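Local coordinates for protein bifunctional enzyme IspD/IspF (Campylobacter jejuni, PDB 1W55) that catalyses two steps of isoprenoid precursor synthesis, transferring the cytidylyl group of CTP to methylerythritol phosphate and cyclising the phosphorylated cytidyl product with release of CMP, at residues 278-282 with 283-287; 227-231 with 232-236; 196-200 with 201-205; 100-103 with 104-108; 26-30 with 31-35. All coordinates share one frame; numbering follows the deposited sequence.

Contact 1 of 5, residues 278-282 with 283-287; sequences KNANS and MELLK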
# COMPACT_ATOMS: atom_id res chain seq x y z
N LYS A 278 -57.62 3.89 3.79
CA LYS A 278 -58.44 3.24 4.83
C LYS A 278 -58.18 1.73 4.98
O LYS A 278 -58.18 1.20 6.10
CB LYS A 278 -59.93 3.51 4.57
CG LYS A 278 -60.90 2.90 5.60
CD LYS A 278 -62.36 3.02 5.14
CE LYS A 278 -63.17 1.77 5.49
NZ LYS A 278 -63.61 1.76 6.91
N ASN A 279 -57.96 1.05 3.87
CA ASN A 279 -57.75 -0.40 3.92
C ASN A 279 -56.29 -0.86 3.84
O ASN A 279 -56.02 -2.06 3.80
CB ASN A 279 -58.64 -1.11 2.89
CG ASN A 279 -60.13 -0.90 3.16
OD1 ASN A 279 -60.88 -0.50 2.27
ND2 ASN A 279 -60.55 -1.14 4.40
N ALA A 280 -55.36 0.10 3.86
CA ALA A 280 -53.93 -0.21 3.75
C ALA A 280 -53.37 -1.00 4.94
O ALA A 280 -53.80 -0.86 6.08
CB ALA A 280 -53.13 1.07 3.53
N ASN A 281 -52.41 -1.87 4.64
CA ASN A 281 -51.55 -2.47 5.64
C ASN A 281 -50.35 -1.53 5.84
O ASN A 281 -49.51 -1.41 4.95
CB ASN A 281 -51.11 -3.86 5.16
CG ASN A 281 -50.21 -4.58 6.16
OD1 ASN A 281 -49.54 -3.96 6.98
ND2 ASN A 281 -50.19 -5.90 6.07
N SER A 282 -50.30 -0.86 6.99
CA SER A 282 -49.24 0.13 7.33
C SER A 282 -47.81 -0.39 7.25
O SER A 282 -46.89 0.37 6.95
CB SER A 282 -49.47 0.68 8.73
OG SER A 282 -50.52 1.63 8.72
N MET A 283 -47.62 -1.67 7.54
CA MET A 283 -46.32 -2.32 7.44
C MET A 283 -45.90 -2.47 5.97
O MET A 283 -44.70 -2.44 5.66
CB MET A 283 -46.34 -3.69 8.14
CG MET A 283 -46.42 -3.60 9.67
SD MET A 283 -45.10 -2.57 10.41
CE MET A 283 -43.72 -3.75 10.51
N GLU A 284 -46.88 -2.64 5.08
CA GLU A 284 -46.61 -2.67 3.64
C GLU A 284 -46.26 -1.27 3.15
O GLU A 284 -45.37 -1.11 2.31
CB GLU A 284 -47.82 -3.25 2.87
CG GLU A 284 -47.67 -3.27 1.34
CD GLU A 284 -46.52 -4.14 0.83
OE1 GLU A 284 -46.19 -5.18 1.45
OE2 GLU A 284 -45.94 -3.77 -0.22
N LEU A 285 -46.95 -0.26 3.70
CA LEU A 285 -46.65 1.14 3.40
C LEU A 285 -45.24 1.49 3.86
O LEU A 285 -44.50 2.15 3.14
CB LEU A 285 -47.66 2.07 4.09
CG LEU A 285 -49.14 2.00 3.69
CD1 LEU A 285 -49.93 3.09 4.40
CD2 LEU A 285 -49.33 2.10 2.19
N LEU A 286 -44.88 1.02 5.06
CA LEU A 286 -43.52 1.12 5.59
C LEU A 286 -42.49 0.49 4.65
O LEU A 286 -41.48 1.11 4.33
CB LEU A 286 -43.43 0.47 6.98
CG LEU A 286 -42.03 0.26 7.57
CD1 LEU A 286 -41.27 1.60 7.75
CD2 LEU A 286 -42.07 -0.52 8.90
N LYS A 287 -42.76 -0.75 4.24
CA LYS A 287 -41.86 -1.46 3.34
C LYS A 287 -41.64 -0.70 2.02
O LYS A 287 -40.51 -0.60 1.52
CB LYS A 287 -42.39 -2.86 3.05
CG LYS A 287 -41.56 -3.65 2.04
CD LYS A 287 -42.31 -4.85 1.49
CE LYS A 287 -42.23 -6.07 2.43
NZ LYS A 287 -40.93 -6.81 2.32
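With its CG anti to the backbone N (chi1 -179°), N281 swings its amide forward over the first turn of helix 282-295, where OD1 receives M283 N at 3.0 Å. This is an N-cap, the worked form of a general rule: the opening amides of a helix lack carbonyls of a preceding turn, and a side chain supplies one. M283 N lies somewhat off the plane of the amide, and the N-H points only roughly at the oxygen (135°). M283 turns its own CG beside its backbone N (chi1 -71°), which leads the thioether away from the cap, while its CB still rests 3.4 Å from N281 OD1.

The main chain of N281 serves the same end. Its O accepts L285 N at 3.1 Å in the carbonyl plane, and a weak, bent bond from E284 N adds to it. One residue on, S282 O takes L286 N at 2.8 Å.

S282 OG is engaged elsewhere, hydrogen-bonded to D245 and to H251, a residue that by similarity binds the divalent metal of the cyclodiphosphate synthase. The helix start thus probably acts as a second shell to that site. Y270 OH bonds L285 O, and A280 CB meets L285 CD1 at 3.9 Å.

Contact 2 of 5, residues 227-231 with 232-236; sequences LLLAG and VQIHP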
# COMPACT_ATOMS: atom_id res chain seq x y z
N LEU A 227 -55.69 -3.28 18.43
CA LEU A 227 -54.56 -2.40 18.50
C LEU A 227 -53.40 -3.11 17.83
O LEU A 227 -52.93 -4.14 18.31
CB LEU A 227 -54.23 -2.06 19.95
CG LEU A 227 -53.05 -1.11 20.16
CD1 LEU A 227 -53.27 0.19 19.39
CD2 LEU A 227 -52.81 -0.84 21.65
N LEU A 228 -52.98 -2.58 16.68
CA LEU A 228 -51.85 -3.11 15.92
C LEU A 228 -50.69 -2.13 16.01
O LEU A 228 -50.83 -0.95 15.66
CB LEU A 228 -52.23 -3.28 14.44
CG LEU A 228 -53.29 -4.29 14.03
CD1 LEU A 228 -53.40 -4.31 12.50
CD2 LEU A 228 -52.98 -5.69 14.55
N LEU A 229 -49.55 -2.60 16.49
CA LEU A 229 -48.35 -1.78 16.54
C LEU A 229 -47.23 -2.58 15.91
O LEU A 229 -46.98 -3.73 16.30
CB LEU A 229 -48.01 -1.40 17.98
CG LEU A 229 -48.98 -0.49 18.74
CD1 LEU A 229 -48.39 -0.18 20.12
CD2 LEU A 229 -49.28 0.81 17.97
N ALA A 230 -46.57 -1.98 14.91
CA ALA A 230 -45.60 -2.69 14.07
C ALA A 230 -46.21 -3.99 13.53
O ALA A 230 -45.52 -5.01 13.40
CB ALA A 230 -44.29 -2.96 14.84
N GLY A 231 -47.51 -3.93 13.23
CA GLY A 231 -48.22 -5.05 12.63
C GLY A 231 -48.54 -6.18 13.59
O GLY A 231 -48.98 -7.24 13.16
N VAL A 232 -48.32 -5.96 14.88
CA VAL A 232 -48.50 -6.98 15.91
C VAL A 232 -49.72 -6.62 16.76
O VAL A 232 -49.84 -5.48 17.22
CB VAL A 232 -47.24 -7.08 16.81
CG1 VAL A 232 -47.48 -8.01 18.02
CG2 VAL A 232 -46.01 -7.54 15.99
N GLN A 233 -50.62 -7.58 16.98
CA GLN A 233 -51.81 -7.30 17.78
C GLN A 233 -51.47 -7.20 19.26
O GLN A 233 -50.97 -8.16 19.86
CB GLN A 233 -52.93 -8.31 17.54
CG GLN A 233 -54.26 -7.85 18.15
CD GLN A 233 -55.39 -8.82 17.92
OE1 GLN A 233 -55.81 -9.52 18.85
NE2 GLN A 233 -55.89 -8.87 16.69
N ILE A 234 -51.75 -6.04 19.84
CA ILE A 234 -51.42 -5.75 21.23
C ILE A 234 -52.64 -5.99 22.13
O ILE A 234 -52.52 -6.47 23.26
CB ILE A 234 -50.95 -4.26 21.36
CG1 ILE A 234 -49.84 -3.92 20.35
CG2 ILE A 234 -50.54 -3.94 22.79
CD1 ILE A 234 -48.72 -4.95 20.22
N HIS A 235 -53.80 -5.61 21.61
CA HIS A 235 -55.05 -5.65 22.34
C HIS A 235 -56.16 -5.87 21.34
O HIS A 235 -56.11 -5.32 20.23
CB HIS A 235 -55.27 -4.34 23.09
CG HIS A 235 -56.24 -4.47 24.23
ND1 HIS A 235 -57.60 -4.38 24.06
CD2 HIS A 235 -56.03 -4.71 25.55
CE1 HIS A 235 -58.20 -4.55 25.22
NE2 HIS A 235 -57.27 -4.75 26.14
N PRO A 236 -57.16 -6.69 21.70
CA PRO A 236 -58.25 -7.02 20.76
C PRO A 236 -59.24 -5.88 20.46
O PRO A 236 -59.87 -5.94 19.41
CB PRO A 236 -58.98 -8.20 21.46
CG PRO A 236 -58.69 -8.01 22.95
CD PRO A 236 -57.31 -7.38 23.00
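L229 and V232 close a tight beta hairpin by two backbone bonds across an antiparallel hydrogen-bonded pair. L229 N gives to V232 O at 3.0 Å, and V232 N returns to L229 O at the same length, although this second donor stands well above the carbonyl plane. The pair closes a type I' turn from L229 to V232, in which A230 and G231 both take positive phi. Farther from the turn, I234 N meets L227 O at 2.7 Å in an almost straight bond (177°), and L227 N reaches H235 O.

Around this ladder the side chains form the next layer. I234 is wedged between two leucines: its CB touches L227 CD2 at 3.9 Å, and its CG1 lies equally close to L229 CG, with the L229 chain running at about a right angle to it. L227 carries its CG anti to the backbone N (chi1 -179°), which brings CD2 to the isoleucine. L228 and Q233 share the other face, where L228 CD2 lies over Q233 CA at 3.8 Å.

Outside these, P312 and L314, both substrate-binding by similarity, back the isoleucine, and P312 also touches L227. M321 and V248 pack on L229. The turn itself is pinned by D247, whose carboxylate accepts from A230 N and G231 N, while N324 donates to A230 O. Turn amides that have no partner across the hairpin are thereby satisfied, and the carboxylate probably fixes the turn against helices 248-260 and 318-329.

Contact 3 of 5, residues 196-200 with 201-205; sequences EDLKK and LDLPT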
# COMPACT_ATOMS: atom_id res chain seq x y z
N GLU A 196 -22.38 -7.11 -12.42
CA GLU A 196 -21.04 -7.68 -12.52
C GLU A 196 -20.02 -6.69 -13.05
O GLU A 196 -18.81 -6.90 -12.88
CB GLU A 196 -21.05 -8.95 -13.39
CG GLU A 196 -22.07 -10.01 -12.98
CD GLU A 196 -23.45 -9.76 -13.57
OE1 GLU A 196 -23.57 -9.77 -14.82
OE2 GLU A 196 -24.41 -9.55 -12.79
N ASP A 197 -20.48 -5.61 -13.70
CA ASP A 197 -19.59 -4.57 -14.22
C ASP A 197 -18.86 -3.77 -13.13
O ASP A 197 -17.78 -3.23 -13.39
CB ASP A 197 -20.34 -3.60 -15.14
CG ASP A 197 -20.85 -4.26 -16.40
OD1 ASP A 197 -20.19 -5.20 -16.90
OD2 ASP A 197 -21.91 -3.91 -16.98
N LEU A 198 -19.44 -3.70 -11.93
CA LEU A 198 -18.89 -2.88 -10.83
C LEU A 198 -17.44 -3.24 -10.51
O LEU A 198 -16.58 -2.36 -10.45
CB LEU A 198 -19.75 -2.99 -9.57
CG LEU A 198 -21.06 -2.21 -9.51
CD1 LEU A 198 -21.85 -2.58 -8.25
CD2 LEU A 198 -20.84 -0.70 -9.59
N LYS A 199 -17.19 -4.53 -10.32
CA LYS A 199 -15.85 -5.05 -10.02
C LYS A 199 -14.88 -4.94 -11.20
O LYS A 199 -13.68 -5.13 -11.02
CB LYS A 199 -15.92 -6.50 -9.53
CG LYS A 199 -16.03 -6.64 -8.01
CD LYS A 199 -16.63 -7.98 -7.60
CE LYS A 199 -17.21 -7.92 -6.19
NZ LYS A 199 -18.69 -7.71 -6.20
N LYS A 200 -15.41 -4.66 -12.39
CA LYS A 200 -14.56 -4.46 -13.57
C LYS A 200 -14.08 -3.02 -13.66
O LYS A 200 -13.19 -2.71 -14.44
CB LYS A 200 -15.29 -4.84 -14.87
CG LYS A 200 -15.62 -6.33 -14.99
CD LYS A 200 -16.62 -6.60 -16.11
CE LYS A 200 -17.39 -7.90 -15.85
NZ LYS A 200 -17.82 -8.57 -17.11
N LEU A 201 -14.68 -2.14 -12.87
CA LEU A 201 -14.28 -0.73 -12.83
C LEU A 201 -13.64 -0.36 -11.49
O LEU A 201 -13.96 -0.92 -10.45
CB LEU A 201 -15.48 0.16 -13.12
CG LEU A 201 -16.07 0.08 -14.53
CD1 LEU A 201 -17.57 0.31 -14.51
CD2 LEU A 201 -15.37 1.08 -15.44
N ASP A 202 -12.72 0.60 -11.53
CA ASP A 202 -12.02 1.03 -10.32
C ASP A 202 -12.75 2.24 -9.71
O ASP A 202 -12.19 3.33 -9.59
CB ASP A 202 -10.54 1.31 -10.63
CG ASP A 202 -9.70 1.58 -9.38
OD1 ASP A 202 -9.94 0.94 -8.32
OD2 ASP A 202 -8.77 2.42 -9.38
N LEU A 203 -14.01 2.04 -9.35
CA LEU A 203 -14.86 3.12 -8.86
C LEU A 203 -14.53 3.51 -7.41
O LEU A 203 -14.16 2.65 -6.60
CB LEU A 203 -16.34 2.73 -9.01
CG LEU A 203 -16.90 2.57 -10.43
CD1 LEU A 203 -18.33 2.04 -10.40
CD2 LEU A 203 -16.86 3.88 -11.20
N PRO A 204 -14.63 4.79 -7.07
CA PRO A 204 -14.43 5.23 -5.68
C PRO A 204 -15.55 4.69 -4.80
O PRO A 204 -16.71 4.82 -5.17
CB PRO A 204 -14.49 6.76 -5.76
CG PRO A 204 -14.35 7.09 -7.21
CD PRO A 204 -14.94 5.93 -7.97
N THR A 205 -15.21 4.07 -3.67
CA THR A 205 -16.20 3.47 -2.77
C THR A 205 -16.99 4.55 -2.02
O THR A 205 -16.52 5.69 -1.90
CB THR A 205 -15.50 2.52 -1.78
OG1 THR A 205 -14.46 3.24 -1.11
CG2 THR A 205 -14.75 1.43 -2.55
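L201 and L198 meet where a helical turn ends, and the side chain of L201 can be followed back over that turn. Its CB lies 3.5 Å from K200 C and 3.8 Å from L198 O. CG, placed beside the backbone N (chi1 -67°), comes to 3.9 Å from D197 O, and CD1 approaches the same D197 O at 3.7 Å. Thus the leucine lies along the carbonyl oxygens of residues 197 and 198 and probably shields that part of the backbone with hydrocarbon.

The main chain makes one bond across the junction, from L201 N to L198 O, the third residue back, at 3.1 Å. The donor stands above the carbonyl plane, 61° out of it. D202 then centres an inverse gamma turn and redirects the backbone, so that L203 comes back toward the turn. L203 CD1 touches L198 CD2 at 3.8 Å, the two side chains crossing at about a right angle.

Other parts of the fold extend the apolar layer: L192 packs on L198, and L101 and W368 on L203. D197 OD2 accepts from the backbone N of T193 and of F194. K200 extends to a neighbouring subunit, where its NZ forms a salt bridge with E187 of that second subunit.

The chemistry is divided accordingly. Leucines join the turn to L192 and L101 of the cytidylyltransferase part and to W368 near the C-terminus, whereas the lysine reaches out to a second copy of the protein, consistent with a part in subunit association.

Contact 4 of 5, residues 100-103 with 104-108; sequences VLVS and KNLFD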
# COMPACT_ATOMS: atom_id res chain seq x y z
N VAL A 100 -18.45 6.07 -16.30
CA VAL A 100 -18.12 6.96 -15.19
C VAL A 100 -16.69 7.49 -15.21
O VAL A 100 -16.47 8.66 -14.93
CB VAL A 100 -18.44 6.31 -13.82
CG1 VAL A 100 -18.32 7.33 -12.72
CG2 VAL A 100 -19.84 5.76 -13.82
N LEU A 101 -15.73 6.63 -15.55
CA LEU A 101 -14.31 6.95 -15.39
C LEU A 101 -13.59 7.37 -16.68
O LEU A 101 -12.39 7.12 -16.83
CB LEU A 101 -13.58 5.76 -14.77
CG LEU A 101 -13.96 5.30 -13.36
CD1 LEU A 101 -13.14 4.06 -12.98
CD2 LEU A 101 -13.77 6.40 -12.33
N VAL A 102 -14.32 7.99 -17.60
CA VAL A 102 -13.75 8.48 -18.85
C VAL A 102 -12.55 9.37 -18.55
O VAL A 102 -12.66 10.32 -17.77
CB VAL A 102 -14.78 9.27 -19.69
CG1 VAL A 102 -14.10 9.92 -20.88
CG2 VAL A 102 -15.92 8.35 -20.17
N SER A 103 -11.40 9.04 -19.15
CA SER A 103 -10.14 9.74 -18.89
C SER A 103 -9.98 11.03 -19.70
O SER A 103 -10.57 11.17 -20.78
CB SER A 103 -8.96 8.82 -19.19
OG SER A 103 -8.65 8.85 -20.58
N LYS A 104 -9.17 11.94 -19.18
CA LYS A 104 -8.82 13.18 -19.88
C LYS A 104 -8.11 12.89 -21.20
O LYS A 104 -8.24 13.63 -22.19
CB LYS A 104 -7.92 14.03 -18.97
CG LYS A 104 -7.35 15.30 -19.61
CD LYS A 104 -8.45 16.24 -20.08
CE LYS A 104 -7.84 17.54 -20.59
NZ LYS A 104 -8.62 18.68 -20.05
N ASN A 105 -7.37 11.79 -21.19
CA ASN A 105 -6.65 11.29 -22.35
C ASN A 105 -7.58 11.01 -23.53
O ASN A 105 -7.36 11.51 -24.63
CB ASN A 105 -5.92 10.02 -21.94
CG ASN A 105 -4.86 9.62 -22.91
OD1 ASN A 105 -5.13 8.94 -23.90
ND2 ASN A 105 -3.61 10.00 -22.63
N LEU A 106 -8.62 10.20 -23.29
CA LEU A 106 -9.60 9.89 -24.33
C LEU A 106 -10.27 11.16 -24.82
O LEU A 106 -10.48 11.32 -26.02
CB LEU A 106 -10.65 8.87 -23.86
CG LEU A 106 -11.83 8.57 -24.79
CD1 LEU A 106 -11.34 7.98 -26.12
CD2 LEU A 106 -12.82 7.63 -24.11
N PHE A 107 -10.60 12.05 -23.90
CA PHE A 107 -11.21 13.33 -24.25
C PHE A 107 -10.36 14.09 -25.26
O PHE A 107 -10.88 14.57 -26.27
CB PHE A 107 -11.46 14.18 -23.00
CG PHE A 107 -11.98 15.57 -23.30
CD1 PHE A 107 -13.34 15.83 -23.30
CD2 PHE A 107 -11.09 16.62 -23.56
CE1 PHE A 107 -13.82 17.11 -23.57
CE2 PHE A 107 -11.56 17.89 -23.84
CZ PHE A 107 -12.93 18.14 -23.85
N ASP A 108 -9.05 14.17 -25.00
CA ASP A 108 -8.10 14.91 -25.85
C ASP A 108 -8.03 14.29 -27.23
O ASP A 108 -8.01 15.00 -28.24
CB ASP A 108 -6.70 14.93 -25.21
CG ASP A 108 -6.63 15.81 -23.97
OD1 ASP A 108 -7.40 16.80 -23.86
OD2 ASP A 108 -5.82 15.59 -23.04
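S103 caps helix 104-111, its hydroxyl oxygen receiving L106 N at 3.0 Å along a nearly straight N-H (170°). S103 is thus the N-cap residue, and it illustrates how a short side chain can stand in for a missing turn of helix. The tight part of the contact surrounds that oxygen. S103 OG sits between its backbone N and carbonyl carbon (chi1 84°), a rotation that folds it over the first turn, and N105 CB presses to 3.3 Å from it. S103 O continues the pattern with a regular bond to F107 N at 3.2 Å, and the buried ring of F107 meets that of F44.

The outer side is different, for K104 and N105 are exposed; the ammonium group of K104 is nevertheless tied to F44 O. E186 is a second partner of S103 OG, so the cap also links the helix start to another loop of the cytidylyltransferase domain.

Packing is looser among the apolar groups behind the cap. P148 and L41 also pack on V102, whose side chain slants across that of L106 and only grazes it, V102 CG1 standing 4.2 Å from L106 CD2.

Contact 5 of 5, residues 26-30 with 31-35; sequences LRLGN and DPLWL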
# COMPACT_ATOMS: atom_id res chain seq x y z
N LEU A 26 -25.95 5.28 -6.91
CA LEU A 26 -24.83 4.67 -6.18
C LEU A 26 -23.86 5.75 -5.77
O LEU A 26 -23.59 6.67 -6.56
CB LEU A 26 -24.07 3.67 -7.05
CG LEU A 26 -24.79 2.42 -7.53
CD1 LEU A 26 -23.91 1.70 -8.55
CD2 LEU A 26 -25.16 1.50 -6.35
N ARG A 27 -23.34 5.67 -4.55
CA ARG A 27 -22.42 6.70 -4.09
C ARG A 27 -20.98 6.39 -4.44
O ARG A 27 -20.48 5.31 -4.16
CB ARG A 27 -22.59 6.98 -2.58
CG ARG A 27 -23.31 8.30 -2.27
CD ARG A 27 -24.66 8.45 -2.99
NE ARG A 27 -25.45 9.59 -2.53
CZ ARG A 27 -26.77 9.70 -2.67
NH1 ARG A 27 -27.45 8.74 -3.27
NH2 ARG A 27 -27.40 10.77 -2.20
N LEU A 28 -20.33 7.36 -5.07
CA LEU A 28 -18.91 7.29 -5.41
C LEU A 28 -18.29 8.45 -4.65
O LEU A 28 -18.51 9.61 -4.99
CB LEU A 28 -18.69 7.48 -6.92
CG LEU A 28 -19.50 6.61 -7.91
CD1 LEU A 28 -18.95 6.76 -9.33
CD2 LEU A 28 -19.56 5.14 -7.51
N GLY A 29 -17.55 8.14 -3.59
CA GLY A 29 -17.16 9.17 -2.64
C GLY A 29 -18.43 9.76 -2.05
O GLY A 29 -19.31 9.00 -1.62
N ASN A 30 -18.53 11.09 -2.03
CA ASN A 30 -19.71 11.79 -1.52
C ASN A 30 -20.81 11.95 -2.56
O ASN A 30 -21.92 12.33 -2.21
CB ASN A 30 -19.36 13.19 -0.99
CG ASN A 30 -19.04 13.22 0.52
OD1 ASN A 30 -19.40 12.32 1.29
ND2 ASN A 30 -18.35 14.28 0.95
N ASP A 31 -20.51 11.64 -3.82
CA ASP A 31 -21.39 12.02 -4.92
C ASP A 31 -22.18 10.85 -5.46
O ASP A 31 -21.64 9.77 -5.64
CB ASP A 31 -20.58 12.63 -6.08
CG ASP A 31 -20.14 14.05 -5.81
OD1 ASP A 31 -20.76 14.74 -4.97
OD2 ASP A 31 -19.17 14.57 -6.39
N PRO A 32 -23.45 11.08 -5.79
CA PRO A 32 -24.21 10.08 -6.54
C PRO A 32 -23.52 9.90 -7.90
O PRO A 32 -22.87 10.84 -8.37
CB PRO A 32 -25.61 10.70 -6.69
CG PRO A 32 -25.42 12.17 -6.41
CD PRO A 32 -24.23 12.31 -5.52
N LEU A 33 -23.64 8.72 -8.49
CA LEU A 33 -22.89 8.34 -9.69
C LEU A 33 -23.07 9.35 -10.83
O LEU A 33 -22.10 9.69 -11.48
CB LEU A 33 -23.29 6.93 -10.16
CG LEU A 33 -22.65 6.38 -11.44
CD1 LEU A 33 -22.35 4.89 -11.31
CD2 LEU A 33 -23.49 6.67 -12.69
N TRP A 34 -24.29 9.82 -11.05
CA TRP A 34 -24.61 10.71 -12.18
C TRP A 34 -23.87 12.03 -12.01
O TRP A 34 -23.40 12.61 -12.98
CB TRP A 34 -26.14 10.96 -12.30
CG TRP A 34 -26.74 11.76 -11.15
CD1 TRP A 34 -27.33 11.26 -10.02
CD2 TRP A 34 -26.81 13.19 -11.03
NE1 TRP A 34 -27.76 12.29 -9.21
CE2 TRP A 34 -27.44 13.49 -9.80
CE3 TRP A 34 -26.38 14.26 -11.83
CZ2 TRP A 34 -27.64 14.79 -9.36
CZ3 TRP A 34 -26.59 15.56 -11.39
CH2 TRP A 34 -27.21 15.82 -10.16
N LEU A 35 -23.77 12.49 -10.77
CA LEU A 35 -23.07 13.73 -10.47
C LEU A 35 -21.56 13.53 -10.58
O LEU A 35 -20.87 14.35 -11.18
CB LEU A 35 -23.48 14.28 -9.10
CG LEU A 35 -22.87 15.59 -8.61
CD1 LEU A 35 -23.12 16.78 -9.59
CD2 LEU A 35 -23.38 15.91 -7.19
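Over one face of the R27 guanidinium, in the conformer described (a second was also modelled), lies the ring of P32, with P32 CB 4.1 Å above the plane and displaced toward the rim. With a bend at chi2 (53°), R27 CD lies 3.9 Å from P32 CA. NH1 of the arginine donates to F25 O, and NH2 makes a weak bond with Y59 OH. The other flat group, the W34 ring, is met within residues 31-35 themselves: L35 CB sits 3.8 Å above one face of it, over the centre.

R27 and P32 are an antiparallel non-hydrogen-bonded pair, and the neighbouring pair, L28 with D31, carries the bonds. L28 N gives to D31 O at 2.8 Å, nearly straight at 173°; D31 N returns to L28 O at 3.1 Å, from above the carbonyl plane. L26 O takes a weak bond from L33 N at 2.8 Å, the first amide beyond the strand.

On the face away from R27 and P32, L28 CD1 packs near L33 CG at 4.3 Å, and L26 lies loosely beside the same leucine. D31 sends its carboxylate to K39 in a salt bridge, and N30 OD1 bonds S207 OG. G29, at the turn, pairs through its backbone with T205 and S207.

The whole is a beta hairpin with a two-residue loop forming a type II' turn, G29 taking the first inner position with positive phi. It runs straight into helix 33-42, with P32 at the N-cap position, within a cytidylyltransferase domain of the GT-A class.

In the fold
Along the chain the order is contact 5, 4, 3, 2, 1, and the five fall into two groups that follow the two catalytic halves. Contacts 3, 4 and 5 lie in the cytidylyltransferase part, centres 13 to 18 Å apart, and touch one another: V100 CG1 meets L28 CD1 at 3.5 Å, L203 packs on both L101 and L28, and T205 O lies 3.2 Å from G29 N, a probable hydrogen bond. Residues 196-205 therefore run between hairpin 27-32 and the loop before helix 104-111. Contacts 1 and 2 share the synthase part, centres 14 Å apart, where M283 SD packs on A230 C at 3.6 Å. Between the groups, centres stand about 31 to 57 Å apart, as suits two activities carried by different parts of one chain.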